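Local coordinates for protein oligogalacturonate lyase (Yersinia enterocolitica subsp. enterocolitica, PDB 3PE7) that cleaves oligogalacturonates by beta-elimination in the cytoplasm, on a seven-bladed beta-propeller that carries bound manganese and calcium ions, at residues T137-D148 against P166-K176; I194-A204 against F244-L252. All blocks are in the same frame, centred on the assembly; numbering follows the deposited sequence.

How the contacts relate
The two contacts show two of the ways in which a beta-propeller is held together, within a blade and between blades. Contact 1 comes first along the chain and pairs the two middle strands, 138-145 and 168-174, of one four-stranded antiparallel sheet. Contact 2 follows it and joins the next two sheets, setting the hairpin between strands 190-196 and 202-207 against the turn after strand 238-245. Their centres lie about 18 Å apart, yet they touch: Tyr195 of contact 2 packs on Lys138, Val140 and Arg172 of contact 1, and Lys138 NZ forms a salt bridge with Asp200 OD1 at 3.0 Å. Three consecutive blades are thereby linked around the propeller.

Contact 1. Residues T137-D148 against P166-K176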
loop_
_atom_site.group_PDB
_atom_site.type_symbol
_atom_site.label_atom_id
_atom_site.label_comp_id
_atom_site.label_asym_id
_atom_site.label_seq_id
_atom_site.Cartn_x
_atom_site.Cartn_y
_atom_site.Cartn_z
ATOM N N THR A 137 12.453 -6.451 12.171
ATOM C CA THR A 137 13.716 -6.063 12.795
ATOM C C THR A 137 14.502 -5.074 11.945
ATOM O O THR A 137 15.462 -4.449 12.440
ATOM C CB THR A 137 14.613 -7.300 13.101
ATOM O OG1 THR A 137 14.893 -8.021 11.884
ATOM C CG2 THR A 137 13.965 -8.202 14.130
ATOM N N LYS A 138 14.096 -4.931 10.677
ATOM C CA LYS A 138 14.764 -4.067 9.690
ATOM C C LYS A 138 13.725 -3.390 8.788
ATOM O O LYS A 138 12.639 -3.922 8.602
ATOM C CB LYS A 138 15.729 -4.861 8.804
ATOM C CG LYS A 138 16.989 -5.373 9.531
ATOM C CD LYS A 138 17.806 -6.285 8.646
ATOM C CE LYS A 138 17.188 -7.668 8.603
ATOM N NZ LYS A 138 18.065 -8.681 7.923
ATOM N N LEU A 139 14.079 -2.223 8.248
ATOM C CA LEU A 139 13.242 -1.502 7.276
ATOM C C LEU A 139 14.044 -1.175 6.038
ATOM O O LEU A 139 15.257 -0.955 6.122
ATOM C CB LEU A 139 12.784 -0.164 7.855
ATOM C CG LEU A 139 11.914 -0.034 9.089
ATOM C CD1 LEU A 139 11.727 1.459 9.337
ATOM C CD2 LEU A 139 10.567 -0.712 8.903
ATOM N N VAL A 140 13.377 -1.162 4.885
ATOM C CA VAL A 140 13.952 -0.557 3.683
ATOM C C VAL A 140 13.134 0.673 3.272
ATOM O O VAL A 140 11.918 0.720 3.469
ATOM C CB VAL A 140 14.118 -1.529 2.487
ATOM C CG1 VAL A 140 15.326 -2.450 2.721
ATOM C CG2 VAL A 140 12.846 -2.351 2.226
ATOM N N GLY A 141 13.830 1.664 2.714
ATOM C CA GLY A 141 13.184 2.892 2.236
ATOM C C GLY A 141 14.117 3.670 1.336
ATOM O O GLY A 141 15.298 3.341 1.228
ATOM N N ILE A 142 13.596 4.718 0.702
ATOM C CA ILE A 142 14.387 5.553 -0.198
ATOM C C ILE A 142 14.641 6.915 0.433
ATOM O O ILE A 142 13.752 7.492 1.028
ATOM C CB ILE A 142 13.672 5.767 -1.560
ATOM C CG1 ILE A 142 13.383 4.428 -2.257
ATOM C CG2 ILE A 142 14.487 6.679 -2.496
ATOM C CD1 ILE A 142 14.609 3.583 -2.562
ATOM N N GLU A 143 15.871 7.403 0.307
ATOM C CA GLU A 143 16.189 8.796 0.628
ATOM C C GLU A 143 16.744 9.477 -0.609
ATOM O O GLU A 143 17.517 8.883 -1.371
ATOM C CB GLU A 143 17.202 8.870 1.774
ATOM C CG GLU A 143 16.638 8.360 3.108
ATOM C CD GLU A 143 17.672 8.292 4.206
ATOM O OE1 GLU A 143 18.851 8.664 3.964
ATOM O OE2 GLU A 143 17.283 7.884 5.321
ATOM N N ILE A 144 16.331 10.722 -0.827
ATOM C CA ILE A 144 16.748 11.479 -2.010
ATOM C C ILE A 144 17.550 12.683 -1.531
ATOM O O ILE A 144 17.196 13.298 -0.526
ATOM C CB ILE A 144 15.523 11.947 -2.843
ATOM C CG1 ILE A 144 14.682 10.721 -3.259
ATOM C CG2 ILE A 144 15.971 12.812 -4.048
ATOM C CD1 ILE A 144 13.519 10.992 -4.253
ATOM N N ARG A 145 18.646 12.992 -2.215
ATOM C CA ARG A 145 19.474 14.109 -1.785
ATOM C C ARG A 145 18.623 15.376 -1.812
ATOM O O ARG A 145 17.892 15.605 -2.771
ATOM C CB ARG A 145 20.710 14.256 -2.681
ATOM C CG ARG A 145 21.771 15.130 -2.051
ATOM C CD ARG A 145 22.979 15.338 -2.960
ATOM N NE ARG A 145 23.705 14.098 -3.232
ATOM C CZ ARG A 145 24.496 13.466 -2.361
ATOM N NH1 ARG A 145 24.685 13.941 -1.135
ATOM N NH2 ARG A 145 25.119 12.350 -2.727
ATOM N N ARG A 146 18.707 16.174 -0.751
ATOM C CA ARG A 146 17.868 17.381 -0.634
ATOM C C ARG A 146 17.991 18.296 -1.857
ATOM O O ARG A 146 16.993 18.839 -2.338
ATOM C CB ARG A 146 18.202 18.172 0.637
ATOM C CG ARG A 146 17.337 19.436 0.796
ATOM C CD ARG A 146 17.631 20.182 2.077
ATOM N NE ARG A 146 17.298 19.379 3.247
ATOM C CZ ARG A 146 16.066 19.154 3.694
ATOM N NH1 ARG A 146 15.010 19.657 3.067
ATOM N NH2 ARG A 146 15.895 18.402 4.772
ATOM N N GLU A 147 19.225 18.482 -2.331
ATOM C CA GLU A 147 19.518 19.283 -3.524
ATOM C C GLU A 147 18.710 18.854 -4.735
ATOM O O GLU A 147 18.382 19.679 -5.604
ATOM C CB GLU A 147 20.995 19.144 -3.894
ATOM C CG GLU A 147 21.840 20.371 -3.746
ATOM C CD GLU A 147 23.064 20.277 -4.649
ATOM O OE1 GLU A 147 23.371 21.266 -5.369
ATOM O OE2 GLU A 147 23.692 19.188 -4.664
ATOM N N ASP A 148 18.418 17.555 -4.797
ATOM C CA ASP A 148 17.723 16.954 -5.931
ATOM C C ASP A 148 16.225 16.798 -5.685
ATOM O O ASP A 148 15.481 16.485 -6.614
ATOM C CB ASP A 148 18.305 15.573 -6.229
ATOM C CG ASP A 148 19.710 15.638 -6.777
ATOM O OD1 ASP A 148 20.148 16.747 -7.177
ATOM O OD2 ASP A 148 20.375 14.576 -6.829
ATOM N N PRO A 166 17.567 12.201 -10.172
ATOM C CA PRO A 166 17.883 12.518 -8.782
ATOM C C PRO A 166 18.760 11.446 -8.151
ATOM O O PRO A 166 18.643 10.266 -8.502
ATOM C CB PRO A 166 16.516 12.510 -8.098
ATOM C CG PRO A 166 15.668 11.573 -8.959
ATOM C CD PRO A 166 16.144 11.843 -10.362
ATOM N N CYS A 167 19.624 11.872 -7.235
ATOM C CA CYS A 167 20.451 10.961 -6.460
ATOM C C CYS A 167 19.604 10.319 -5.361
ATOM O O CYS A 167 19.151 10.990 -4.432
ATOM C CB CYS A 167 21.636 11.690 -5.850
ATOM S SG CYS A 167 22.688 10.612 -4.835
ATOM N N CYS A 168 19.377 9.015 -5.505
ATOM C CA CYS A 168 18.579 8.249 -4.570
ATOM C C CYS A 168 19.416 7.143 -3.966
ATOM O O CYS A 168 20.204 6.506 -4.666
ATOM C CB CYS A 168 17.406 7.595 -5.309
ATOM S SG CYS A 168 16.275 8.763 -6.077
ATOM N N ARG A 169 19.218 6.916 -2.683
ATOM C CA ARG A 169 19.811 5.773 -2.021
ATOM C C ARG A 169 18.746 4.891 -1.369
ATOM O O ARG A 169 17.801 5.363 -0.734
ATOM C CB ARG A 169 20.910 6.200 -1.029
ATOM C CG ARG A 169 20.466 7.091 0.109
ATOM C CD ARG A 169 21.681 7.660 0.858
ATOM N NE ARG A 169 21.277 8.216 2.146
ATOM C CZ ARG A 169 22.100 8.671 3.081
ATOM N NH1 ARG A 169 23.423 8.679 2.883
ATOM N NH2 ARG A 169 21.596 9.142 4.215
ATOM N N LEU A 170 18.921 3.590 -1.568
ATOM C CA LEU A 170 18.056 2.581 -0.979
ATOM C C LEU A 170 18.690 2.247 0.364
ATOM O O LEU A 170 19.806 1.714 0.416
ATOM C CB LEU A 170 18.033 1.354 -1.897
ATOM C CG LEU A 170 16.923 0.314 -1.722
ATOM C CD1 LEU A 170 17.076 -0.734 -2.831
ATOM C CD2 LEU A 170 16.974 -0.342 -0.373
ATOM N N MET A 171 17.993 2.597 1.437
ATOM C CA MET A 171 18.513 2.466 2.787
ATOM C C MET A 171 17.959 1.242 3.468
ATOM O O MET A 171 16.813 0.883 3.269
ATOM C CB MET A 171 18.150 3.689 3.636
ATOM C CG MET A 171 18.743 5.001 3.129
ATOM S SD MET A 171 20.537 4.932 3.134
ATOM C CE MET A 171 20.863 4.621 4.870
ATOM N N ARG A 172 18.773 0.606 4.298
ATOM C CA ARG A 172 18.182 -0.301 5.250
ATOM C C ARG A 172 18.502 0.142 6.666
ATOM O O ARG A 172 19.630 0.599 6.960
ATOM C CB ARG A 172 18.503 -1.760 4.944
ATOM C CG ARG A 172 19.876 -2.178 5.232
ATOM C CD ARG A 172 19.892 -3.676 5.534
ATOM N NE ARG A 172 21.063 -4.000 6.342
ATOM C CZ ARG A 172 22.257 -4.313 5.849
ATOM N NH1 ARG A 172 22.454 -4.376 4.538
ATOM N NH2 ARG A 172 23.256 -4.579 6.680
ATOM N N VAL A 173 17.484 0.059 7.512
ATOM C CA VAL A 173 17.524 0.552 8.880
ATOM C C VAL A 173 17.306 -0.606 9.853
ATOM O O VAL A 173 16.381 -1.405 9.684
ATOM C CB VAL A 173 16.461 1.669 9.128
ATOM C CG1 VAL A 173 16.356 2.032 10.609
ATOM C CG2 VAL A 173 16.778 2.927 8.305
ATOM N N ASP A 174 18.179 -0.691 10.856
ATOM C CA ASP A 174 18.035 -1.648 11.946
ATOM C C ASP A 174 17.115 -1.080 13.019
ATOM O O ASP A 174 17.397 -0.019 13.605
ATOM C CB ASP A 174 19.420 -1.952 12.531
ATOM C CG ASP A 174 19.404 -3.099 13.525
ATOM O OD1 ASP A 174 18.637 -3.052 14.514
ATOM O OD2 ASP A 174 20.202 -4.045 13.317
ATOM N N LEU A 175 16.014 -1.783 13.282
ATOM C CA LEU A 175 15.006 -1.299 14.224
ATOM C C LEU A 175 15.422 -1.337 15.701
ATOM O O LEU A 175 14.868 -0.590 16.524
ATOM C CB LEU A 175 13.667 -2.018 14.028
ATOM C CG LEU A 175 12.823 -1.689 12.788
ATOM C CD1 LEU A 175 11.587 -2.560 12.768
ATOM C CD2 LEU A 175 12.426 -0.195 12.689
ATOM N N LYS A 176 16.372 -2.209 16.037
ATOM C CA LYS A 176 16.854 -2.314 17.414
ATOM C C LYS A 176 17.936 -1.276 17.730
ATOM O O LYS A 176 17.927 -0.656 18.795
ATOM C CB LYS A 176 17.381 -3.725 17.716
ATOM C CG LYS A 176 16.332 -4.696 18.277
ATOM C CD LYS A 176 15.955 -5.788 17.275
ATOM C CE LYS A 176 16.957 -6.945 17.284
ATOM N NZ LYS A 176 17.011 -7.636 15.955
HETATM O O HOH W 1 17.181 -5.358 14.246
#
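Ile142 reaches across to Leu170 with the end of its side chain: with chi2 at -60° the branch bends back over the partner strand, and CD1 settles 3.9 Å from Leu170 CA. Its other branch, CG2, fits more loosely against Cys168 CB. One step along the same face, Val140 CG1 fills the dip between its diagonal neighbour Leu170 and its direct partner Arg172, 4.1 Å from Leu170 CD2. At the far end Ile144 CG1 meets the sulfur of Cys168, while CG2 lies alongside the ring of Pro166. On this face Ile142 also packs on Pro193 of strand 190-196, the first of the next sheet; the two strands here are the middle pair of a propeller blade, antiparallel and in unbroken register from Lys138-Asp174 to Ile144-Cys168.

The opposite face is mixed, with a salt bridge at one end and leucines at the other. Glu143 extends beyond CG past Met171, whose CG comes 3.6 Å from the carboxylate carbon CD, in a row where Gly141 has no side chain of its own. Arg169 grips OE1 side-on through NE and NH2, the NH2 bond being 2.8 Å; the oxygen lies in the guanidinium plane, although the carboxylate is turned 40° from it. OE2 bonds to Tyr118 OH, so both carboxylate oxygens are held, and the arginine also makes a cation-pi contact with Trp124. Further along, Leu175 CD2 butts against Leu139 CG at 3.6 Å, the two leucines crossing at about a right angle. Beyond the paired strands, Asp148 OD2 accepts from Cys167 N at 2.8 Å, met on its anti side and somewhat out of the carboxylate plane, and a water bridges Thr137 O, Asp174 OD1 and Lys176 NZ.

Contact 2. Residues I194-A204 against F244-L252; sequences IYRPYDDSTVA and FWVPDGSAL
Trp245 is the wedge of this contact, its indole held from both faces and at an edge. Arg196 CA lies over one face, 3.6 Å from the centroid of the five-membered ring, and Pro197 CD makes a second CH-pi contact beside it; Leu252 CD1 presses on the opposite face. In the ring plane, NE1 donates to Ile194 O at 3.0 Å. That carbonyl already receives Ala204 N, and the indole approaches 60° out of the carbonyl plane, so the oxygen takes both donors, one from each face of its plane. Ile194 CD1 packs against Trp245 CD1 at 3.5 Å; the bond at one edge and the packing on both faces hold the indole in place. Pro197 belongs to this tight part as well, its CB coming 3.1 Å from Pro247 O.

Arg196 runs across the indole as a fully extended chain, CG anti to the backbone N (chi1 -179°), and delivers its guanidinium to the turn beyond. NE and NH1 both bond to Gly249 O, NE at 2.8 Å, with the oxygen in the guanidinium plane. NH2 serves Asp199 OD2 and also Glu272, a ligand of the second calcium ion, thereby tying this grip to the metal site.

The outer side is looser. Exposed Tyr198 turns its ring edge to Asp248 O, with CE2 3.5 Å from Pro247 O, while its hydroxyl bonds to Tyr292; a water held by Pro197 O reaches Gly249 O only weakly. Around the contact, Leu220 of strand 218-222 touches Trp245, Pro271 adjoins Trp245 and Arg196, and strand 287-290 of the following blade lies against Phe244, Val246 and Pro247.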
loop_
_atom_site.group_PDB
_atom_site.type_symbol
_atom_site.label_atom_id
_atom_site.label_comp_id
_atom_site.label_asym_id
_atom_site.label_seq_id
_atom_site.Cartn_x
_atom_site.Cartn_y
_atom_site.Cartn_z
ATOM N N ILE A 194 10.818 -3.091 -1.219
ATOM C CA ILE A 194 9.995 -3.998 -0.431
ATOM C C ILE A 194 10.809 -5.271 -0.156
ATOM O O ILE A 194 11.217 -5.961 -1.099
ATOM C CB ILE A 194 8.647 -4.325 -1.152
ATOM C CG1 ILE A 194 8.857 -4.509 -2.660
ATOM C CG2 ILE A 194 7.571 -3.211 -0.859
ATOM C CD1 ILE A 194 7.632 -4.965 -3.488
ATOM N N TYR A 195 11.065 -5.547 1.120
ATOM C CA TYR A 195 11.665 -6.839 1.533
ATOM C C TYR A 195 10.784 -7.989 1.025
ATOM O O TYR A 195 9.562 -7.922 1.141
ATOM C CB TYR A 195 11.746 -6.941 3.061
ATOM C CG TYR A 195 13.075 -6.547 3.668
ATOM C CD1 TYR A 195 13.172 -5.454 4.541
ATOM C CD2 TYR A 195 14.229 -7.294 3.407
ATOM C CE1 TYR A 195 14.405 -5.099 5.114
ATOM C CE2 TYR A 195 15.438 -6.955 3.959
ATOM C CZ TYR A 195 15.526 -5.862 4.816
ATOM O OH TYR A 195 16.735 -5.551 5.370
ATOM N N ARG A 196 11.399 -9.047 0.492
ATOM C CA ARG A 196 10.658 -10.274 0.199
ATOM C C ARG A 196 10.226 -10.896 1.529
ATOM O O ARG A 196 11.071 -11.127 2.397
ATOM C CB ARG A 196 11.534 -11.270 -0.560
ATOM C CG ARG A 196 10.790 -12.577 -0.905
ATOM C CD ARG A 196 11.679 -13.493 -1.762
ATOM N NE ARG A 196 10.992 -14.737 -2.139
ATOM C CZ ARG A 196 11.629 -15.806 -2.624
ATOM N NH1 ARG A 196 10.955 -16.890 -2.981
ATOM N NH2 ARG A 196 12.958 -15.787 -2.751
ATOM N N PRO A 197 8.909 -11.156 1.709
ATOM C CA PRO A 197 8.501 -11.827 2.938
ATOM C C PRO A 197 9.292 -13.129 3.157
ATOM O O PRO A 197 9.441 -13.926 2.227
ATOM C CB PRO A 197 7.019 -12.127 2.698
ATOM C CG PRO A 197 6.552 -11.037 1.795
ATOM C CD PRO A 197 7.747 -10.797 0.874
ATOM N N TYR A 198 9.796 -13.307 4.380
ATOM C CA TYR A 198 10.534 -14.523 4.820
ATOM C C TYR A 198 11.856 -14.758 4.109
ATOM O O TYR A 198 12.444 -15.855 4.206
ATOM C CB TYR A 198 9.616 -15.772 4.762
ATOM C CG TYR A 198 8.270 -15.482 5.389
ATOM C CD1 TYR A 198 8.135 -15.358 6.766
ATOM C CD2 TYR A 198 7.145 -15.260 4.596
ATOM C CE1 TYR A 198 6.904 -15.055 7.335
ATOM C CE2 TYR A 198 5.922 -14.947 5.149
ATOM C CZ TYR A 198 5.800 -14.843 6.508
ATOM O OH TYR A 198 4.574 -14.548 7.062
ATOM N N ASP A 199 12.340 -13.735 3.397
ATOM C CA ASP A 199 13.655 -13.804 2.737
ATOM C C ASP A 199 14.333 -12.427 2.764
ATOM O O ASP A 199 14.265 -11.668 1.801
ATOM C CB ASP A 199 13.518 -14.334 1.303
ATOM C CG ASP A 199 14.840 -14.363 0.541
ATOM O OD1 ASP A 199 15.912 -14.440 1.186
ATOM O OD2 ASP A 199 14.804 -14.332 -0.712
ATOM N N ASP A 200 14.975 -12.119 3.882
ATOM C CA ASP A 200 15.703 -10.845 4.012
ATOM C C ASP A 200 16.806 -10.639 2.989
ATOM O O ASP A 200 17.234 -9.505 2.780
ATOM C CB ASP A 200 16.289 -10.685 5.417
ATOM C CG ASP A 200 15.232 -10.583 6.484
ATOM O OD1 ASP A 200 15.632 -10.339 7.629
ATOM O OD2 ASP A 200 14.017 -10.747 6.205
ATOM N N SER A 201 17.268 -11.715 2.348
ATOM C CA SER A 201 18.326 -11.611 1.357
ATOM C C SER A 201 17.849 -10.989 0.030
ATOM O O SER A 201 18.673 -10.628 -0.810
ATOM C CB SER A 201 18.964 -12.985 1.112
ATOM O OG SER A 201 19.756 -13.403 2.235
ATOM N N THR A 202 16.530 -10.850 -0.150
ATOM C CA THR A 202 15.976 -10.328 -1.398
ATOM C C THR A 202 15.158 -9.045 -1.178
ATOM O O THR A 202 14.204 -9.034 -0.404
ATOM C CB THR A 202 15.095 -11.377 -2.105
ATOM O OG1 THR A 202 15.873 -12.560 -2.350
ATOM C CG2 THR A 202 14.600 -10.869 -3.450
ATOM N N VAL A 203 15.552 -7.980 -1.871
ATOM C CA VAL A 203 14.791 -6.726 -1.853
ATOM C C VAL A 203 14.355 -6.362 -3.269
ATOM O O VAL A 203 15.186 -6.294 -4.194
ATOM C CB VAL A 203 15.634 -5.563 -1.234
ATOM C CG1 VAL A 203 14.831 -4.238 -1.203
ATOM C CG2 VAL A 203 16.125 -5.937 0.171
ATOM N N ALA A 204 13.046 -6.151 -3.458
ATOM C CA ALA A 204 12.540 -5.670 -4.728
ATOM C C ALA A 204 12.481 -4.159 -4.635
ATOM O O ALA A 204 12.308 -3.619 -3.549
ATOM C CB ALA A 204 11.143 -6.246 -5.028
ATOM N N PHE A 244 3.872 -6.193 -6.471
ATOM C CA PHE A 244 3.808 -6.466 -5.041
ATOM C C PHE A 244 4.277 -7.896 -4.781
ATOM O O PHE A 244 4.242 -8.742 -5.683
ATOM C CB PHE A 244 2.404 -6.236 -4.447
ATOM C CG PHE A 244 1.357 -7.212 -4.917
ATOM C CD1 PHE A 244 0.978 -8.298 -4.108
ATOM C CD2 PHE A 244 0.742 -7.056 -6.157
ATOM C CE1 PHE A 244 -0.008 -9.204 -4.542
ATOM C CE2 PHE A 244 -0.244 -7.932 -6.593
ATOM C CZ PHE A 244 -0.626 -9.016 -5.781
ATOM N N TRP A 245 4.749 -8.144 -3.562
ATOM C CA TRP A 245 5.041 -9.500 -3.110
ATOM C C TRP A 245 3.756 -10.194 -2.669
ATOM O O TRP A 245 2.995 -9.645 -1.866
ATOM C CB TRP A 245 5.991 -9.490 -1.899
ATOM C CG TRP A 245 7.442 -9.149 -2.219
ATOM C CD1 TRP A 245 8.137 -8.030 -1.801
ATOM C CD2 TRP A 245 8.350 -9.915 -3.006
ATOM N NE1 TRP A 245 9.434 -8.076 -2.276
ATOM C CE2 TRP A 245 9.583 -9.211 -3.034
ATOM C CE3 TRP A 245 8.249 -11.137 -3.687
ATOM C CZ2 TRP A 245 10.709 -9.699 -3.703
ATOM C CZ3 TRP A 245 9.374 -11.629 -4.364
ATOM C CH2 TRP A 245 10.584 -10.897 -4.377
ATOM N N VAL A 246 3.526 -11.412 -3.159
ATOM C CA VAL A 246 2.544 -12.275 -2.470
ATOM C C VAL A 246 3.015 -12.351 -1.012
ATOM O O VAL A 246 4.212 -12.495 -0.766
ATOM C CB VAL A 246 2.474 -13.687 -3.091
ATOM C CG1 VAL A 246 1.325 -14.507 -2.465
ATOM C CG2 VAL A 246 2.264 -13.595 -4.598
ATOM N N PRO A 247 2.093 -12.215 -0.043
ATOM C CA PRO A 247 2.528 -12.108 1.372
ATOM C C PRO A 247 3.288 -13.302 1.908
ATOM O O PRO A 247 4.047 -13.135 2.857
ATOM C CB PRO A 247 1.220 -11.893 2.141
ATOM C CG PRO A 247 0.313 -11.193 1.140
ATOM C CD PRO A 247 0.688 -11.813 -0.224
ATOM N N ASP A 248 3.114 -14.468 1.301
ATOM C CA ASP A 248 3.935 -15.636 1.690
ATOM C C ASP A 248 5.341 -15.615 1.079
ATOM O O ASP A 248 6.159 -16.476 1.400
ATOM C CB ASP A 248 3.207 -16.963 1.412
ATOM C CG ASP A 248 3.038 -17.269 -0.082
ATOM O OD1 ASP A 248 3.492 -16.494 -0.962
ATOM O OD2 ASP A 248 2.442 -18.337 -0.367
ATOM N N GLY A 249 5.615 -14.648 0.203
ATOM C CA GLY A 249 6.935 -14.502 -0.423
ATOM C C GLY A 249 7.223 -15.478 -1.554
ATOM O O GLY A 249 8.380 -15.615 -1.984
ATOM N N SER A 250 6.184 -16.161 -2.027
ATOM C CA SER A 250 6.332 -17.176 -3.083
ATOM C C SER A 250 6.653 -16.588 -4.457
ATOM O O SER A 250 7.301 -17.252 -5.279
ATOM C CB SER A 250 5.060 -18.030 -3.158
ATOM O OG SER A 250 3.906 -17.224 -3.445
ATOM N N ALA A 251 6.203 -15.351 -4.707
ATOM C CA ALA A 251 6.311 -14.740 -6.036
ATOM C C ALA A 251 6.150 -13.227 -5.943
ATOM O O ALA A 251 5.554 -12.720 -4.967
ATOM C CB ALA A 251 5.255 -15.315 -6.972
ATOM N N LEU A 252 6.680 -12.533 -6.959
ATOM C CA LEU A 252 6.376 -11.129 -7.211
ATOM C C LEU A 252 5.298 -11.078 -8.292
ATOM O O LEU A 252 5.435 -11.695 -9.343
ATOM C CB LEU A 252 7.637 -10.368 -7.644
ATOM C CG LEU A 252 7.585 -8.833 -7.639
ATOM C CD1 LEU A 252 7.588 -8.277 -6.209
ATOM C CD2 LEU A 252 8.735 -8.297 -8.446
HETATM O O HOH W 2 10.270 -16.152 0.906
#